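PDB 3U24: putative Lipoprotein from Shewanella oneidensis, which is of unknown function but binds zinc and calcium and, as a DUF885 member of the Peptidase_MA clan, may be a zinc-dependent peptidase. Local coordinates for residues K325-L330 against H408-G413; Q129-N134 against D187-Q192; Y94-N99 against S426-L431; A494-E499 against A505-K510. All blocks are in the same frame, centred on the assembly; numbering follows the deposited sequence.

Contact 1. Residues K325-L330 against H408-G413; sequences KQIPEL and HEAIPG. With ZN (zinc ion), chain F.
Leu330 meets a flat group of the facing loop, the cis peptide joining Ile411 to Pro412: Leu330 CD1 lies 3.7 Å from Ile411 O. A second flat group, the His408 ring, points to the far side of the loop. Its NE2 binds zinc at 1.9 Å, ND1 is hydrogen-bonded to Glu446, and the ring of His414 meets it with the planes nearly perpendicular.

The contact itself is aliphatic. Leu330 CB packs on Ile411 CG2 at 3.6 Å, while, with chi1 at -69°, Ile327 swings its CG2 branch opposite the backbone nitrogen and out to Ile411 CD1, 3.8 Å away. The two isoleucines cross at about a right angle. Ile327 CD1 adds a looser touch on Ala410 CB.

Helix 319-337 thus backs the turn that leads from His408 to His414, which bind the zinc together with Glu439. A water on the metal donates to Glu409 OE2 at 2.6 Å, an arrangement consistent with the Peptidase_MA clan. The chemistry is divided accordingly: metal, water and carboxylates occupy one side of the loop, and the other rests on buried hydrocarbon, where shape rather than directional bonding sets the fit.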
loop_
_atom_site.group_PDB
_atom_site.type_symbol
_atom_site.label_atom_id
_atom_site.label_comp_id
_atom_site.label_asym_id
_atom_site.label_seq_id
_atom_site.Cartn_x
_atom_site.Cartn_y
_atom_site.Cartn_z
ATOM N N LYS A 325 -24.083 4.984 10.489
ATOM C CA LYS A 325 -24.454 5.895 11.574
ATOM C C LYS A 325 -23.244 6.760 12.023
ATOM O O LYS A 325 -23.384 7.980 12.291
ATOM C CB LYS A 325 -25.028 5.056 12.725
ATOM C CG LYS A 325 -25.449 5.789 13.986
ATOM C CD LYS A 325 -25.981 4.805 15.033
ATOM C CE LYS A 325 -26.316 5.508 16.354
ATOM N NZ LYS A 325 -25.094 6.065 17.018
ATOM N N GLN A 326 -22.052 6.164 12.026
ATOM C CA GLN A 326 -20.853 6.839 12.566
ATOM C C GLN A 326 -20.338 7.956 11.666
ATOM O O GLN A 326 -19.895 8.989 12.160
ATOM C CB GLN A 326 -19.716 5.858 12.859
ATOM C CG GLN A 326 -19.925 5.134 14.165
ATOM C CD GLN A 326 -18.764 4.261 14.558
ATOM O OE1 GLN A 326 -17.648 4.399 14.031
ATOM N NE2 GLN A 326 -19.013 3.343 15.486
ATOM N N ILE A 327 -20.424 7.767 10.359
ATOM C CA ILE A 327 -19.833 8.736 9.476
ATOM C C ILE A 327 -20.425 10.148 9.690
ATOM O O ILE A 327 -19.644 11.105 9.851
ATOM C CB ILE A 327 -19.822 8.235 8.019
ATOM C CG1 ILE A 327 -18.827 7.080 7.927
ATOM C CG2 ILE A 327 -19.370 9.351 7.068
ATOM C CD1 ILE A 327 -18.890 6.319 6.634
ATOM N N PRO A 328 -21.777 10.283 9.737
ATOM C CA PRO A 328 -22.309 11.608 10.023
ATOM C C PRO A 328 -21.974 12.117 11.408
ATOM O O PRO A 328 -21.975 13.320 11.608
ATOM C CB PRO A 328 -23.842 11.459 9.849
ATOM C CG PRO A 328 -24.068 10.145 9.139
ATOM C CD PRO A 328 -22.703 9.487 8.919
ATOM N N GLU A 329 -21.701 11.231 12.356
ATOM C CA GLU A 329 -21.263 11.669 13.682
ATOM C C GLU A 329 -19.845 12.280 13.634
ATOM O O GLU A 329 -19.545 13.247 14.320
ATOM C CB GLU A 329 -21.320 10.531 14.711
ATOM C CG GLU A 329 -22.744 10.156 15.170
ATOM C CD GLU A 329 -22.819 8.865 16.023
ATOM O OE1 GLU A 329 -21.828 8.074 16.100
ATOM O OE2 GLU A 329 -23.904 8.631 16.622
ATOM N N LEU A 330 -18.982 11.702 12.827
ATOM C CA LEU A 330 -17.633 12.229 12.648
ATOM C C LEU A 330 -17.693 13.573 11.904
ATOM O O LEU A 330 -16.953 14.498 12.267
ATOM C CB LEU A 330 -16.729 11.219 11.884
ATOM C CG LEU A 330 -16.487 9.850 12.595
ATOM C CD1 LEU A 330 -15.762 8.898 11.673
ATOM C CD2 LEU A 330 -15.707 10.027 13.902
ATOM N N HIS A 408 -9.803 6.915 10.317
ATOM C CA HIS A 408 -8.675 6.623 9.442
ATOM C C HIS A 408 -9.141 6.554 8.013
ATOM O O HIS A 408 -8.527 7.121 7.122
ATOM C CB HIS A 408 -8.001 5.293 9.842
ATOM C CG HIS A 408 -6.857 4.846 8.943
ATOM N ND1 HIS A 408 -5.579 4.870 9.339
ATOM C CD2 HIS A 408 -6.838 4.351 7.624
ATOM C CE1 HIS A 408 -4.758 4.416 8.308
ATOM N NE2 HIS A 408 -5.517 4.100 7.276
ATOM N N GLU A 409 -10.212 5.826 7.779
ATOM C CA GLU A 409 -10.642 5.520 6.409
ATOM C C GLU A 409 -11.501 6.586 5.771
ATOM O O GLU A 409 -11.429 6.809 4.582
ATOM C CB GLU A 409 -11.426 4.186 6.381
ATOM C CG GLU A 409 -10.562 2.985 6.666
ATOM C CD GLU A 409 -9.543 2.755 5.583
ATOM O OE1 GLU A 409 -9.803 3.224 4.453
ATOM O OE2 GLU A 409 -8.498 2.115 5.843
ATOM N N ALA A 410 -12.287 7.290 6.568
ATOM C CA ALA A 410 -13.320 8.155 6.032
ATOM C C ALA A 410 -13.130 9.615 6.450
ATOM O O ALA A 410 -12.739 10.451 5.640
ATOM C CB ALA A 410 -14.710 7.638 6.434
ATOM N N ILE A 411 -13.407 9.949 7.697
ATOM C CA ILE A 411 -13.458 11.352 8.051
ATOM C C ILE A 411 -12.740 11.639 9.343
ATOM O O ILE A 411 -13.099 11.086 10.353
ATOM C CB ILE A 411 -14.938 11.808 8.091
ATOM C CG1 ILE A 411 -15.305 12.260 6.662
ATOM C CG2 ILE A 411 -15.134 12.922 9.125
ATOM C CD1 ILE A 411 -16.703 11.955 6.213
ATOM N N PRO A 412 -11.690 12.485 9.316
ATOM C CA PRO A 412 -11.112 13.225 8.234
ATOM C C PRO A 412 -9.869 12.554 7.617
ATOM O O PRO A 412 -8.968 13.256 7.123
ATOM C CB PRO A 412 -10.721 14.514 8.915
ATOM C CG PRO A 412 -10.221 14.068 10.231
ATOM C CD PRO A 412 -11.125 12.913 10.606
ATOM N N GLY A 413 -9.845 11.219 7.606
ATOM C CA GLY A 413 -8.733 10.468 7.005
ATOM C C GLY A 413 -8.754 10.308 5.478
ATOM O O GLY A 413 -8.854 11.313 4.707
HETATM ZN ZN ZN F . -4.853 3.718 5.558
HETATM O O HOH W 1 -5.970 1.960 5.083
#

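Contact 2. Residues Q129-N134 against D187-Q192; sequences QIINEN and DDLLKQ. With ZN (zinc ion), chain B.
Ile131, the last residue of helix 124-131, reaches across to Leu189 and Gln192 in the first turns of helix 187-195, a helix-helix contact within a region built almost wholly of helices. It illustrates how a single branched side chain can join two helices separated by some fifty residues of chain.

The path begins at Ile131 CB, which is aimed at the neighbouring helix and divides there into two branches. CG2 turns to the amide end of Gln192 and stands 4.0 Å from Gln192 NE2, a van der Waals touch made by an extended glutamine chain. CG1 takes the other course, beside the backbone N (chi1 -66°), and carries the chain out to CD1. This tip meets the forked end of Leu189, lying 4.0 Å from Leu189 CD1 and 4.2 Å from Leu189 CD2, with the two side chains crossing at about a right angle. The isoleucine also touches Val145 of helix 138-148 and Val184, so its hydrocarbon is shared among several neighbours, while Ile131 O accepts a hydrogen bond from Arg141 NH1.

Beyond the helix end the chain bends away from this packing, and Glu133 reaches a zinc ion that it shares with His50. Its carboxylate coordinates through one oxygen, Glu133 OE2, at 2.1 Å. The other oxygen is engaged through the hydration shell of the metal: water 2, bound to the zinc at 2.3 Å, donates a hydrogen bond to Glu133 OE1 at 2.9 Å.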
loop_
_atom_site.group_PDB
_atom_site.type_symbol
_atom_site.label_atom_id
_atom_site.label_comp_id
_atom_site.label_asym_id
_atom_site.label_seq_id
_atom_site.Cartn_x
_atom_site.Cartn_y
_atom_site.Cartn_z
ATOM N N GLN A 129 -5.908 -8.473 -15.955
ATOM C CA GLN A 129 -6.358 -7.096 -16.165
ATOM C C GLN A 129 -7.082 -6.928 -17.483
ATOM O O GLN A 129 -7.958 -6.085 -17.572
ATOM C CB GLN A 129 -5.230 -6.068 -16.225
ATOM C CG GLN A 129 -4.432 -5.886 -14.966
ATOM C CD GLN A 129 -5.183 -5.201 -13.833
ATOM O OE1 GLN A 129 -5.693 -4.079 -13.968
ATOM N NE2 GLN A 129 -5.195 -5.857 -12.685
ATOM N N ILE A 130 -6.661 -7.621 -18.530
ATOM C CA ILE A 130 -7.349 -7.495 -19.817
ATOM C C ILE A 130 -8.702 -8.218 -19.729
ATOM O O ILE A 130 -9.729 -7.639 -20.019
ATOM C CB ILE A 130 -6.504 -8.049 -20.966
ATOM C CG1 ILE A 130 -5.267 -7.151 -21.204
ATOM C CG2 ILE A 130 -7.324 -8.129 -22.232
ATOM C CD1 ILE A 130 -4.038 -7.832 -21.823
ATOM N N ILE A 131 -8.687 -9.461 -19.256
ATOM C CA ILE A 131 -9.836 -10.350 -19.336
ATOM C C ILE A 131 -10.974 -9.918 -18.407
ATOM O O ILE A 131 -12.150 -9.947 -18.781
ATOM C CB ILE A 131 -9.410 -11.806 -18.981
ATOM C CG1 ILE A 131 -8.443 -12.358 -20.056
ATOM C CG2 ILE A 131 -10.635 -12.739 -18.844
ATOM C CD1 ILE A 131 -7.654 -13.600 -19.621
ATOM N N ASN A 132 -10.611 -9.484 -17.214
ATOM C CA ASN A 132 -11.581 -9.232 -16.176
ATOM C C ASN A 132 -12.350 -7.897 -16.269
ATOM O O ASN A 132 -13.180 -7.649 -15.423
ATOM C CB ASN A 132 -10.942 -9.446 -14.796
ATOM C CG ASN A 132 -10.527 -10.892 -14.570
ATOM O OD1 ASN A 132 -10.949 -11.792 -15.276
ATOM N ND2 ASN A 132 -9.709 -11.118 -13.573
ATOM N N GLU A 133 -12.146 -7.112 -17.317
ATOM C CA GLU A 133 -13.042 -5.989 -17.673
ATOM C C GLU A 133 -14.244 -6.440 -18.495
ATOM O O GLU A 133 -14.271 -6.374 -19.764
ATOM C CB GLU A 133 -12.312 -4.947 -18.446
ATOM C CG GLU A 133 -11.154 -4.464 -17.662
ATOM C CD GLU A 133 -10.542 -3.241 -18.258
ATOM O OE1 GLU A 133 -10.669 -3.014 -19.486
ATOM O OE2 GLU A 133 -9.913 -2.516 -17.450
ATOM N N ASN A 134 -15.260 -6.863 -17.753
ATOM C CA ASN A 134 -16.443 -7.427 -18.369
ATOM C C ASN A 134 -17.309 -6.368 -19.070
ATOM O O ASN A 134 -18.255 -6.718 -19.778
ATOM C CB ASN A 134 -17.218 -8.311 -17.360
ATOM C CG ASN A 134 -17.784 -7.525 -16.178
ATOM O OD1 ASN A 134 -17.657 -6.283 -16.108
ATOM N ND2 ASN A 134 -18.427 -8.250 -15.235
ATOM N N ASP A 187 -10.431 -23.326 -18.529
ATOM C CA ASP A 187 -11.540 -23.858 -19.357
ATOM C C ASP A 187 -12.565 -22.759 -19.645
ATOM O O ASP A 187 -13.090 -22.690 -20.757
ATOM C CB ASP A 187 -12.259 -25.039 -18.664
ATOM C CG ASP A 187 -11.623 -26.417 -18.962
ATOM O OD1 ASP A 187 -10.786 -26.558 -19.899
ATOM O OD2 ASP A 187 -11.996 -27.396 -18.257
ATOM N N ASP A 188 -12.855 -21.929 -18.645
ATOM C CA ASP A 188 -13.746 -20.793 -18.818
ATOM C C ASP A 188 -13.265 -19.755 -19.877
ATOM O O ASP A 188 -14.066 -19.247 -20.658
ATOM C CB ASP A 188 -14.001 -20.114 -17.475
ATOM C CG ASP A 188 -14.887 -20.962 -16.518
ATOM O OD1 ASP A 188 -15.544 -21.979 -16.927
ATOM O OD2 ASP A 188 -14.917 -20.596 -15.307
ATOM N N LEU A 189 -11.964 -19.485 -19.946
ATOM C CA LEU A 189 -11.457 -18.596 -20.991
ATOM C C LEU A 189 -11.640 -19.263 -22.365
ATOM O O LEU A 189 -12.069 -18.627 -23.327
ATOM C CB LEU A 189 -10.000 -18.233 -20.731
ATOM C CG LEU A 189 -9.263 -17.404 -21.778
ATOM C CD1 LEU A 189 -9.912 -16.016 -21.907
ATOM C CD2 LEU A 189 -7.772 -17.342 -21.416
ATOM N N LEU A 190 -11.382 -20.556 -22.450
ATOM C CA LEU A 190 -11.600 -21.254 -23.717
ATOM C C LEU A 190 -13.067 -21.194 -24.197
ATOM O O LEU A 190 -13.323 -21.015 -25.398
ATOM C CB LEU A 190 -11.122 -22.691 -23.661
ATOM C CG LEU A 190 -9.621 -22.876 -23.455
ATOM C CD1 LEU A 190 -9.323 -24.381 -23.300
ATOM C CD2 LEU A 190 -8.850 -22.272 -24.625
ATOM N N LYS A 191 -14.002 -21.309 -23.265
ATOM C CA LYS A 191 -15.410 -21.231 -23.579
ATOM C C LYS A 191 -15.764 -19.830 -24.079
ATOM O O LYS A 191 -16.446 -19.696 -25.100
ATOM C CB LYS A 191 -16.272 -21.649 -22.365
ATOM C CG LYS A 191 -17.799 -21.501 -22.508
ATOM C CD LYS A 191 -18.585 -21.845 -21.215
ATOM C CE LYS A 191 -18.306 -23.272 -20.671
ATOM N NZ LYS A 191 -18.997 -23.661 -19.385
ATOM N N GLN A 192 -15.301 -18.790 -23.389
ATOM C CA GLN A 192 -15.508 -17.421 -23.881
ATOM C C GLN A 192 -15.000 -17.269 -25.318
ATOM O O GLN A 192 -15.669 -16.675 -26.148
ATOM C CB GLN A 192 -14.789 -16.378 -23.030
ATOM C CG GLN A 192 -15.358 -16.154 -21.655
ATOM C CD GLN A 192 -14.992 -14.759 -21.105
ATOM O OE1 GLN A 192 -15.776 -13.815 -21.224
ATOM N NE2 GLN A 192 -13.778 -14.627 -20.563
HETATM ZN ZN ZN B . -9.199 -0.744 -18.414
HETATM O O HOH W 2 -10.559 -0.221 -20.154
HETATM O O HOH W 3 -7.850 -1.511 -17.239
HETATM O O HOH W 4 -10.242 1.457 -18.786
#

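Contact 3. Residues Y94-N99 against S426-L431; sequences YHLIDN and SLVKSL. With ZN (zinc ion), chain C.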
loop_
_atom_site.group_PDB
_atom_site.type_symbol
_atom_site.label_atom_id
_atom_site.label_comp_id
_atom_site.label_asym_id
_atom_site.label_seq_id
_atom_site.Cartn_x
_atom_site.Cartn_y
_atom_site.Cartn_z
ATOM N N TYR A 94 7.934 17.473 -10.954
ATOM C CA TYR A 94 9.334 17.417 -11.317
ATOM C C TYR A 94 10.031 16.417 -10.392
ATOM O O TYR A 94 10.705 15.506 -10.863
ATOM C CB TYR A 94 10.000 18.808 -11.202
ATOM C CG TYR A 94 11.464 18.843 -11.561
ATOM C CD1 TYR A 94 12.418 18.299 -10.730
ATOM C CD2 TYR A 94 11.898 19.447 -12.738
ATOM C CE1 TYR A 94 13.760 18.326 -11.068
ATOM C CE2 TYR A 94 13.239 19.505 -13.056
ATOM C CZ TYR A 94 14.161 18.924 -12.219
ATOM O OH TYR A 94 15.503 18.959 -12.532
ATOM N N HIS A 95 9.843 16.588 -9.083
ATOM C CA HIS A 95 10.518 15.745 -8.126
ATOM C C HIS A 95 10.055 14.293 -8.135
ATOM O O HIS A 95 10.871 13.363 -8.013
ATOM C CB HIS A 95 10.466 16.371 -6.735
ATOM C CG HIS A 95 11.353 17.548 -6.607
ATOM N ND1 HIS A 95 10.984 18.805 -7.032
ATOM C CD2 HIS A 95 12.654 17.649 -6.166
ATOM C CE1 HIS A 95 11.997 19.655 -6.812
ATOM N NE2 HIS A 95 13.012 18.954 -6.261
ATOM N N LEU A 96 8.762 14.074 -8.285
ATOM C CA LEU A 96 8.241 12.740 -8.401
ATOM C C LEU A 96 8.818 12.045 -9.637
ATOM O O LEU A 96 9.218 10.899 -9.543
ATOM C CB LEU A 96 6.729 12.771 -8.461
ATOM C CG LEU A 96 5.983 13.150 -7.175
ATOM C CD1 LEU A 96 4.471 13.142 -7.521
ATOM C CD2 LEU A 96 6.315 12.242 -5.969
ATOM N N ILE A 97 8.900 12.737 -10.773
ATOM C CA ILE A 97 9.516 12.173 -11.943
ATOM C C ILE A 97 11.011 11.869 -11.733
ATOM O O ILE A 97 11.487 10.760 -12.045
ATOM C CB ILE A 97 9.296 13.069 -13.194
ATOM C CG1 ILE A 97 7.816 13.020 -13.626
ATOM C CG2 ILE A 97 10.184 12.633 -14.333
ATOM C CD1 ILE A 97 7.429 14.116 -14.625
ATOM N N ASP A 98 11.761 12.831 -11.199
ATOM C CA ASP A 98 13.187 12.636 -10.967
ATOM C C ASP A 98 13.467 11.392 -10.087
ATOM O O ASP A 98 14.289 10.532 -10.427
ATOM C CB ASP A 98 13.748 13.860 -10.294
ATOM C CG ASP A 98 15.244 13.975 -10.421
ATOM O OD1 ASP A 98 15.833 13.504 -11.404
ATOM O OD2 ASP A 98 15.842 14.585 -9.542
ATOM N N ASN A 99 12.772 11.321 -8.965
ATOM C CA ASN A 99 12.868 10.215 -8.063
ATOM C C ASN A 99 12.442 8.869 -8.698
ATOM O O ASN A 99 13.100 7.865 -8.494
ATOM C CB ASN A 99 12.002 10.463 -6.810
ATOM C CG ASN A 99 12.224 9.397 -5.755
ATOM O OD1 ASN A 99 13.310 9.296 -5.211
ATOM N ND2 ASN A 99 11.225 8.573 -5.510
ATOM N N SER A 426 -2.935 16.183 -10.693
ATOM C CA SER A 426 -2.099 16.023 -11.860
ATOM C C SER A 426 -1.964 14.555 -12.162
ATOM O O SER A 426 -2.020 13.714 -11.254
ATOM C CB SER A 426 -0.718 16.640 -11.653
ATOM O OG SER A 426 0.117 15.754 -10.956
ATOM N N LEU A 427 -1.781 14.248 -13.438
ATOM C CA LEU A 427 -1.593 12.869 -13.862
ATOM C C LEU A 427 -0.404 12.244 -13.139
ATOM O O LEU A 427 -0.523 11.183 -12.585
ATOM C CB LEU A 427 -1.444 12.800 -15.392
ATOM C CG LEU A 427 -1.655 11.433 -16.087
ATOM C CD1 LEU A 427 -2.898 10.684 -15.597
ATOM C CD2 LEU A 427 -1.729 11.621 -17.607
ATOM N N VAL A 428 0.731 12.940 -13.075
ATOM C CA VAL A 428 1.903 12.441 -12.358
ATOM C C VAL A 428 1.654 12.089 -10.880
ATOM O O VAL A 428 2.072 11.036 -10.432
ATOM C CB VAL A 428 3.096 13.401 -12.521
ATOM C CG1 VAL A 428 4.270 12.986 -11.640
ATOM C CG2 VAL A 428 3.504 13.432 -13.993
ATOM N N LYS A 429 0.975 12.954 -10.135
ATOM C CA LYS A 429 0.654 12.659 -8.744
ATOM C C LYS A 429 -0.310 11.513 -8.630
ATOM O O LYS A 429 -0.207 10.733 -7.695
ATOM C CB LYS A 429 0.042 13.853 -8.012
ATOM C CG LYS A 429 0.957 15.049 -7.878
ATOM C CD LYS A 429 0.437 16.027 -6.823
ATOM C CE LYS A 429 -0.877 16.670 -7.224
ATOM N NZ LYS A 429 -0.921 18.045 -6.678
ATOM N N SER A 430 -1.263 11.413 -9.550
ATOM C CA SER A 430 -2.226 10.322 -9.498
ATOM C C SER A 430 -1.520 8.987 -9.729
ATOM O O SER A 430 -1.778 8.057 -9.028
ATOM C CB SER A 430 -3.357 10.527 -10.509
ATOM O OG SER A 430 -4.129 11.652 -10.141
ATOM N N LEU A 431 -0.564 8.934 -10.653
ATOM C CA LEU A 431 0.169 7.706 -10.936
ATOM C C LEU A 431 1.272 7.397 -9.944
ATOM O O LEU A 431 1.504 6.238 -9.620
ATOM C CB LEU A 431 0.770 7.780 -12.335
ATOM C CG LEU A 431 -0.201 7.932 -13.506
ATOM C CD1 LEU A 431 0.545 8.225 -14.821
ATOM C CD2 LEU A 431 -1.072 6.699 -13.645
HETATM ZN ZN ZN C . 14.801 19.718 -5.864
HETATM O O HOH W 5 14.715 22.245 -5.672
#
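Val428 turns CG1 anti to its backbone N (chi1 173°) and keeps CG2 beside that nitrogen, and the fork so formed is presented to Leu96 and Ile97. CG1 of Val428 packs on Leu96 CB at 4.0 Å and also approaches Ile97 CG1. Val428 CG2 takes the tip of the isoleucine, Ile97 CD1, at the same distance of 4.0 Å, the two side chains crossing at about a right angle. Leu96 CG stands beside its backbone N, and the chain runs past the valine until Leu96 CD1 lies 4.0 Å from Lys429 CG, on the aliphatic part of the lysine.

This is oblique helix-helix packing: the short axes of 94-99 and 427-431 pass 9.9 Å apart at 50°, joining the long helix 88-111 to the start of helix 427-432. Ser426 is the N-cap of the second helix. Its OG accepts from Lys429 N at 3.0 Å in a nearly straight bond of 168°, and is hydrogen-bonded as well to Asp93 OD1 of the first helix. In one of its two modelled conformers the Lys429 ammonium group bonds to Tyr558 O and Ser424 O; whether it does so in the other is not settled.

On another side of helix 88-111, away from the packed leucine and isoleucine, His95 binds a zinc ion through NE2 at 2.0 Å; Tyr94 CD1 lies over one face of the imidazole, offset toward its rim, while His95 ND1 is hydrogen-bonded to Thr91 O.

Contact 4. Residues A494-E499 against A505-K510; sequences ALMMDE and AEAEGK. With CA (calcium ion), chain T.
Met496, a selenomethionine, is the first residue of 494-499 to meet the facing helix, just after Leu495 has turned to Ile477 and Leu478 of helix 459-485. Its CB packs on Ala507 CB at 3.7 Å, where the two backbones come nearest. The rest of the chain bends at chi2 and chi3, which swings CE to within 3.9 Å of Lys510 NZ. The lysine is held at that end by a hydrogen bond to Asn475 OD1, so the methyl lies beside an already engaged ammonium group.

The next selenomethionine, Met497, sets CG 3.9 Å from the same methyl, Ala507 CB, which is thereby touched by two successive residues. At Asp498 the helix has turned away from its partner: OD1 binds a calcium ion at 2.3 Å, with waters supplying further ligands. Glu499 follows, its OE1 in salt bridges to Lys271 and Lys299. A wider, pi-type turn spans 495-499.

With N-to-C directions 148° apart, axes passing at 8.9 Å and only a short connection between them, the two segments form an antiparallel helical hairpin, in which the small side chain of Ala507 probably allows the backbones to come near each other at Met496.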
loop_
_atom_site.group_PDB
_atom_site.type_symbol
_atom_site.label_atom_id
_atom_site.label_comp_id
_atom_site.label_asym_id
_atom_site.label_seq_id
_atom_site.Cartn_x
_atom_site.Cartn_y
_atom_site.Cartn_z
ATOM N N ALA A 494 7.399 -12.400 19.002
ATOM C CA ALA A 494 7.338 -11.902 20.383
ATOM C C ALA A 494 7.158 -10.373 20.368
ATOM O O ALA A 494 6.399 -9.856 21.151
ATOM C CB ALA A 494 8.592 -12.341 21.201
ATOM N N LEU A 495 7.797 -9.653 19.429
ATOM C CA LEU A 495 7.504 -8.223 19.246
ATOM C C LEU A 495 5.998 -7.971 18.992
ATOM O O LEU A 495 5.334 -7.181 19.677
ATOM C CB LEU A 495 8.308 -7.664 18.072
ATOM C CG LEU A 495 8.196 -6.166 17.690
ATOM C CD1 LEU A 495 8.987 -5.310 18.703
ATOM C CD2 LEU A 495 8.698 -5.937 16.244
HETATM N N MSE A 496 5.457 -8.651 17.992
HETATM C CA MSE A 496 4.116 -8.349 17.579
HETATM C C MSE A 496 3.125 -8.769 18.672
HETATM O O MSE A 496 2.141 -8.097 18.910
HETATM C CB MSE A 496 3.772 -8.992 16.222
HETATM C CG MSE A 496 4.513 -8.464 14.943
HETATM SE SE MSE A 496 4.924 -6.517 14.788
HETATM C CE MSE A 496 3.124 -5.831 14.511
HETATM N N MSE A 497 3.396 -9.848 19.382
HETATM C CA MSE A 497 2.416 -10.353 20.360
HETATM C C MSE A 497 2.617 -9.739 21.737
HETATM O O MSE A 497 1.657 -9.356 22.373
HETATM C CB MSE A 497 2.489 -11.870 20.459
HETATM C CG MSE A 497 2.096 -12.607 19.182
HETATM SE SE MSE A 497 1.904 -14.589 19.465
HETATM C CE MSE A 497 0.867 -14.563 21.116
ATOM N N ASP A 498 3.860 -9.646 22.193
ATOM C CA ASP A 498 4.143 -9.195 23.564
ATOM C C ASP A 498 4.263 -7.669 23.698
ATOM O O ASP A 498 3.922 -7.124 24.742
ATOM C CB ASP A 498 5.425 -9.842 24.086
ATOM C CG ASP A 498 5.346 -11.369 24.113
ATOM O OD1 ASP A 498 4.233 -11.954 24.107
ATOM O OD2 ASP A 498 6.413 -12.000 24.151
ATOM N N GLU A 499 4.756 -6.997 22.660
ATOM C CA GLU A 499 4.949 -5.538 22.698
ATOM C C GLU A 499 3.748 -4.819 22.094
ATOM O O GLU A 499 3.356 -3.802 22.615
ATOM C CB GLU A 499 6.245 -5.102 21.992
ATOM C CG GLU A 499 7.531 -5.747 22.528
ATOM C CD GLU A 499 7.805 -5.458 24.005
ATOM O OE1 GLU A 499 7.631 -4.305 24.451
ATOM O OE2 GLU A 499 8.196 -6.389 24.742
ATOM N N ALA A 505 -1.944 -15.318 14.639
ATOM C CA ALA A 505 -2.123 -15.335 13.214
ATOM C C ALA A 505 -1.686 -13.977 12.615
ATOM O O ALA A 505 -1.062 -13.934 11.558
ATOM C CB ALA A 505 -3.581 -15.657 12.865
ATOM N N GLU A 506 -2.019 -12.877 13.291
ATOM C CA GLU A 506 -1.641 -11.564 12.806
ATOM C C GLU A 506 -0.096 -11.456 12.810
ATOM O O GLU A 506 0.525 -10.995 11.833
ATOM C CB GLU A 506 -2.318 -10.443 13.601
ATOM N N ALA A 507 0.531 -11.967 13.860
ATOM C CA ALA A 507 1.971 -11.877 13.990
ATOM C C ALA A 507 2.640 -12.654 12.870
ATOM O O ALA A 507 3.551 -12.129 12.195
ATOM C CB ALA A 507 2.423 -12.362 15.342
ATOM N N GLU A 508 2.170 -13.874 12.658
ATOM C CA GLU A 508 2.723 -14.744 11.628
ATOM C C GLU A 508 2.571 -14.094 10.247
ATOM O O GLU A 508 3.496 -14.146 9.450
ATOM C CB GLU A 508 2.053 -16.128 11.607
ATOM C CG GLU A 508 2.721 -17.252 12.397
ATOM C CD GLU A 508 1.903 -18.583 12.369
ATOM O OE1 GLU A 508 0.843 -18.645 11.673
ATOM O OE2 GLU A 508 2.300 -19.577 13.044
ATOM N N GLY A 509 1.403 -13.551 9.956
ATOM C CA GLY A 509 1.157 -12.843 8.719
ATOM C C GLY A 509 2.140 -11.689 8.518
ATOM O O GLY A 509 2.654 -11.473 7.411
ATOM N N LYS A 510 2.432 -10.972 9.594
ATOM C CA LYS A 510 3.377 -9.875 9.539
ATOM C C LYS A 510 4.806 -10.324 9.277
ATOM O O LYS A 510 5.505 -9.723 8.464
ATOM C CB LYS A 510 3.312 -9.059 10.810
ATOM C CG LYS A 510 2.132 -8.121 10.870
ATOM C CD LYS A 510 2.336 -6.893 9.987
ATOM C CE LYS A 510 1.090 -6.006 10.023
ATOM N NZ LYS A 510 0.891 -5.378 11.372
HETATM CA CA CA T . 4.230 -14.272 24.089
HETATM O O HOH W 6 6.584 -14.315 24.918
HETATM O O HOH W 7 4.314 -14.033 26.307
HETATM O O HOH W 8 5.614 -15.071 22.041
#

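From the N terminus, the chain first enters contact 3 in helix 88-111, whose partner at 426-431 arrives more than three hundred residues later. Two smaller loops are completed in that interval, one after the other: contact 2, joining 129-134 to 187-192 in the helical N-terminal part, and contact 1, joining 325-330 to 408-413, the end of zinc-binding helix 401-409 and the turn after it. Contact 4 follows once the large loop has closed, and spans only a short turn. None of the loops cross. Contact 3 ties an early helix to a late one, while contact 4 lies on the opposite side of the chain's centre, its own centre 36 Å from that of contact 3.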